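Local coordinates for histidine--tRNA ligase (Staphylococcus aureus, PDB 1QE0), which catalyses the ATP-dependent attachment of L-histidine to its cognate tRNA, releasing AMP and diphosphate, and works as a homodimer of the class II synthetase family, at residues Leu156-Leu161 / Glu318-Glu323. Residues are numbered along the deposited sequence; the frame is centred on the assembly and turned at random.
Sequences LKHLKL and EEEGIE
With CG beside its backbone N and anti to its carbonyl carbon (chi1 -62°), and a bend at chi2 of -99°, Glu320 sends its carboxylate to the backbone of Lys157 and His158. Glu320 OE1 accepts the Lys157 amide nearly along the carboxylate C-O axis, Lys157 N to Glu320 OE1 3.0 Å with an N-H...O angle of 159°. The next amide converges on the same oxygen: His158 N lies 3.5 Å from Glu320 OE1, a weak second bond. One carboxylate oxygen thus accepts the first amide firmly and the second only weakly, in the turn leading into strand 159-165, and their positive ends would be expected to stabilise its negative charge. Glu320 OE2 is hydrogen-bonded to Asn273 ND2, so that both ends of the carboxylate are anchored and its rotation is restrained. Nearer the backbone of Glu320, CD1 of Leu156 touches the aliphatic stem, 3.7 Å from Glu320 CG, the two side chains crossing at about a right angle. Leu156 CD1 also meets Ile322 CD1, at 3.8 Å, in an apolar contact. Between Glu320 and Ile322, Gly321, with positive phi, leaves the helical path in a Schellman motif that closes the last turn of helix 310-319. Leu156 continues inward onto Leu313 and Leu317 of that helix, Tyr151 of helix 137-153 and Met271 of strand 265-272; the contact thereby ties the helix 310-319 terminus to the loop joining helix 137-153 to strand 159-165, at the surface of the catalytic domain.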
ATOM      1  N   LEU A 156     -15.675  10.391  -8.021  1.00 11.34           N
ATOM      2  CA  LEU A 156     -16.337  11.288  -7.083  1.00 12.15           C
ATOM      3  C   LEU A 156     -16.682  12.503  -7.880  1.00 17.51           C
ATOM      4  O   LEU A 156     -15.961  12.863  -8.804  1.00 18.96           O
ATOM      5  CB  LEU A 156     -15.422  11.669  -5.950  1.00  5.54           C
ATOM      6  CG  LEU A 156     -15.504  10.839  -4.674  1.00 10.45           C
ATOM      7  CD1 LEU A 156     -16.613   9.827  -4.769  1.00  5.58           C
ATOM      8  CD2 LEU A 156     -14.157  10.196  -4.379  1.00  7.78           C
ATOM      9  N   LYS A 157     -17.758  13.172  -7.506  1.00 27.20           N
ATOM     10  CA  LYS A 157     -18.159  14.303  -8.295  1.00 32.87           C
ATOM     11  C   LYS A 157     -18.588  15.570  -7.640  1.00 33.79           C
ATOM     12  O   LYS A 157     -18.665  16.583  -8.322  1.00 42.09           O
ATOM     13  CB  LYS A 157     -19.251  13.875  -9.261  1.00 40.34           C
ATOM     14  CG  LYS A 157     -18.842  13.875 -10.720  1.00 48.73           C
ATOM     15  CD  LYS A 157     -19.803  12.986 -11.473  1.00 61.60           C
ATOM     16  CE  LYS A 157     -19.556  11.521 -11.136  1.00 71.02           C
ATOM     17  NZ  LYS A 157     -18.666  10.983 -12.163  1.00 73.48           N
ATOM     18  N   HIS A 158     -18.938  15.564  -6.368  1.00 32.43           N
ATOM     19  CA  HIS A 158     -19.366  16.839  -5.792  1.00 35.43           C
ATOM     20  C   HIS A 158     -18.266  17.448  -4.942  1.00 36.49           C
ATOM     21  O   HIS A 158     -18.462  17.848  -3.788  1.00 37.48           O
ATOM     22  CB  HIS A 158     -20.735  16.701  -5.092  1.00 37.41           C
ATOM     23  CG  HIS A 158     -21.874  16.484  -6.055  1.00 41.55           C
ATOM     24  ND1 HIS A 158     -21.737  16.625  -7.425  1.00 43.03           N
ATOM     25  CD2 HIS A 158     -23.179  16.174  -5.850  1.00 38.70           C
ATOM     26  CE1 HIS A 158     -22.900  16.417  -8.017  1.00 37.77           C
ATOM     27  NE2 HIS A 158     -23.789  16.145  -7.080  1.00 39.81           N
ATOM     28  N   LEU A 159     -17.084  17.473  -5.560  1.00 36.52           N
ATOM     29  CA  LEU A 159     -15.852  17.991  -4.964  1.00 31.93           C
ATOM     30  C   LEU A 159     -15.834  19.504  -5.016  1.00 29.47           C
ATOM     31  O   LEU A 159     -16.476  20.110  -5.870  1.00 32.36           O
ATOM     32  CB  LEU A 159     -14.621  17.436  -5.700  1.00 27.95           C
ATOM     33  CG  LEU A 159     -14.096  16.071  -5.277  1.00 21.29           C
ATOM     34  CD1 LEU A 159     -14.947  15.529  -4.149  1.00 15.61           C
ATOM     35  CD2 LEU A 159     -14.075  15.150  -6.478  1.00 23.65           C
ATOM     36  N   LYS A 160     -15.031  20.102  -4.154  1.00 26.27           N
ATOM     37  CA  LYS A 160     -14.950  21.545  -4.073  1.00 24.13           C
ATOM     38  C   LYS A 160     -13.631  21.909  -3.404  1.00 21.16           C
ATOM     39  O   LYS A 160     -13.437  21.673  -2.207  1.00 18.58           O
ATOM     40  CB  LYS A 160     -16.201  22.015  -3.320  1.00 29.57           C
ATOM     41  CG  LYS A 160     -16.108  23.108  -2.293  1.00 31.92           C
ATOM     42  CD  LYS A 160     -17.291  22.894  -1.350  1.00 34.51           C
ATOM     43  CE  LYS A 160     -18.396  23.943  -1.452  1.00 41.01           C
ATOM     44  NZ  LYS A 160     -19.244  23.896  -2.680  1.00 37.03           N
ATOM     45  N   LEU A 161     -12.691  22.349  -4.240  1.00 19.47           N
ATOM     46  CA  LEU A 161     -11.341  22.731  -3.817  1.00 19.00           C
ATOM     47  C   LEU A 161     -11.366  24.144  -3.252  1.00 14.24           C
ATOM     48  O   LEU A 161     -11.838  25.062  -3.886  1.00 14.10           O
ATOM     49  CB  LEU A 161     -10.357  22.606  -5.003  1.00 19.95           C
ATOM     50  CG  LEU A 161      -8.855  22.945  -4.997  1.00 20.09           C
ATOM     51  CD1 LEU A 161      -8.424  23.512  -3.681  1.00 28.36           C
ATOM     52  CD2 LEU A 161      -8.030  21.728  -5.318  1.00 20.93           C
ATOM     53  N   GLU A 318     -19.007   5.516  -1.102  1.00 20.41           N
ATOM     54  CA  GLU A 318     -20.229   4.940  -0.569  1.00 21.44           C
ATOM     55  C   GLU A 318     -21.367   5.957  -0.698  1.00 25.87           C
ATOM     56  O   GLU A 318     -22.343   5.714  -1.437  1.00 28.29           O
ATOM     57  CB  GLU A 318     -20.032   4.609   0.904  1.00 22.46           C
ATOM     58  CG  GLU A 318     -20.375   3.204   1.328  1.00 29.94           C
ATOM     59  CD  GLU A 318     -20.326   3.069   2.846  1.00 41.63           C
ATOM     60  OE1 GLU A 318     -21.320   3.455   3.515  1.00 48.42           O
ATOM     61  OE2 GLU A 318     -19.282   2.618   3.381  1.00 43.56           O
ATOM     62  N   GLU A 319     -21.222   7.100  -0.013  1.00 22.86           N
ATOM     63  CA  GLU A 319     -22.237   8.155  -0.028  1.00 19.64           C
ATOM     64  C   GLU A 319     -22.620   8.616  -1.421  1.00 19.13           C
ATOM     65  O   GLU A 319     -23.754   9.009  -1.634  1.00 19.92           O
ATOM     66  CB  GLU A 319     -21.795   9.370   0.782  1.00 22.33           C
ATOM     67  CG  GLU A 319     -21.344   9.102   2.208  1.00 30.70           C
ATOM     68  CD  GLU A 319     -22.438   8.598   3.130  1.00 35.44           C
ATOM     69  OE1 GLU A 319     -23.371   7.927   2.654  1.00 44.92           O
ATOM     70  OE2 GLU A 319     -22.349   8.844   4.354  1.00 36.90           O
ATOM     71  N   GLU A 320     -21.660   8.630  -2.342  1.00 18.61           N
ATOM     72  CA  GLU A 320     -21.923   9.051  -3.709  1.00 22.09           C
ATOM     73  C   GLU A 320     -22.506   7.891  -4.482  1.00 21.87           C
ATOM     74  O   GLU A 320     -22.860   8.026  -5.650  1.00 24.41           O
ATOM     75  CB  GLU A 320     -20.642   9.538  -4.392  1.00 29.98           C
ATOM     76  CG  GLU A 320     -20.000  10.768  -3.728  1.00 43.40           C
ATOM     77  CD  GLU A 320     -20.324  12.109  -4.413  1.00 44.88           C
ATOM     78  OE1 GLU A 320     -19.864  12.321  -5.573  1.00 42.15           O
ATOM     79  OE2 GLU A 320     -21.009  12.945  -3.763  1.00 43.72           O
ATOM     80  N   GLY A 321     -22.586   6.742  -3.833  1.00 21.36           N
ATOM     81  CA  GLY A 321     -23.132   5.572  -4.480  1.00 22.28           C
ATOM     82  C   GLY A 321     -22.237   5.121  -5.602  1.00 23.40           C
ATOM     83  O   GLY A 321     -22.669   4.979  -6.741  1.00 29.33           O
ATOM     84  N   ILE A 322     -20.974   4.899  -5.290  1.00 25.16           N
ATOM     85  CA  ILE A 322     -20.035   4.452  -6.309  1.00 27.25           C
ATOM     86  C   ILE A 322     -19.495   3.049  -6.014  1.00 28.75           C
ATOM     87  O   ILE A 322     -19.334   2.630  -4.842  1.00 22.35           O
ATOM     88  CB  ILE A 322     -18.905   5.485  -6.507  1.00 27.70           C
ATOM     89  CG1 ILE A 322     -19.539   6.834  -6.904  1.00 26.96           C
ATOM     90  CG2 ILE A 322     -17.878   4.987  -7.519  1.00 24.02           C
ATOM     91  CD1 ILE A 322     -18.582   7.905  -7.339  1.00 16.58           C
ATOM     92  N   GLU A 323     -19.345   2.295  -7.099  1.00 31.81           N
ATOM     93  CA  GLU A 323     -18.839   0.929  -7.052  1.00 34.04           C
ATOM     94  C   GLU A 323     -17.519   0.864  -7.822  1.00 32.25           C
ATOM     95  O   GLU A 323     -17.342   1.534  -8.838  1.00 32.60           O
ATOM     96  CB  GLU A 323     -19.866  -0.036  -7.646  1.00 36.14           C
TER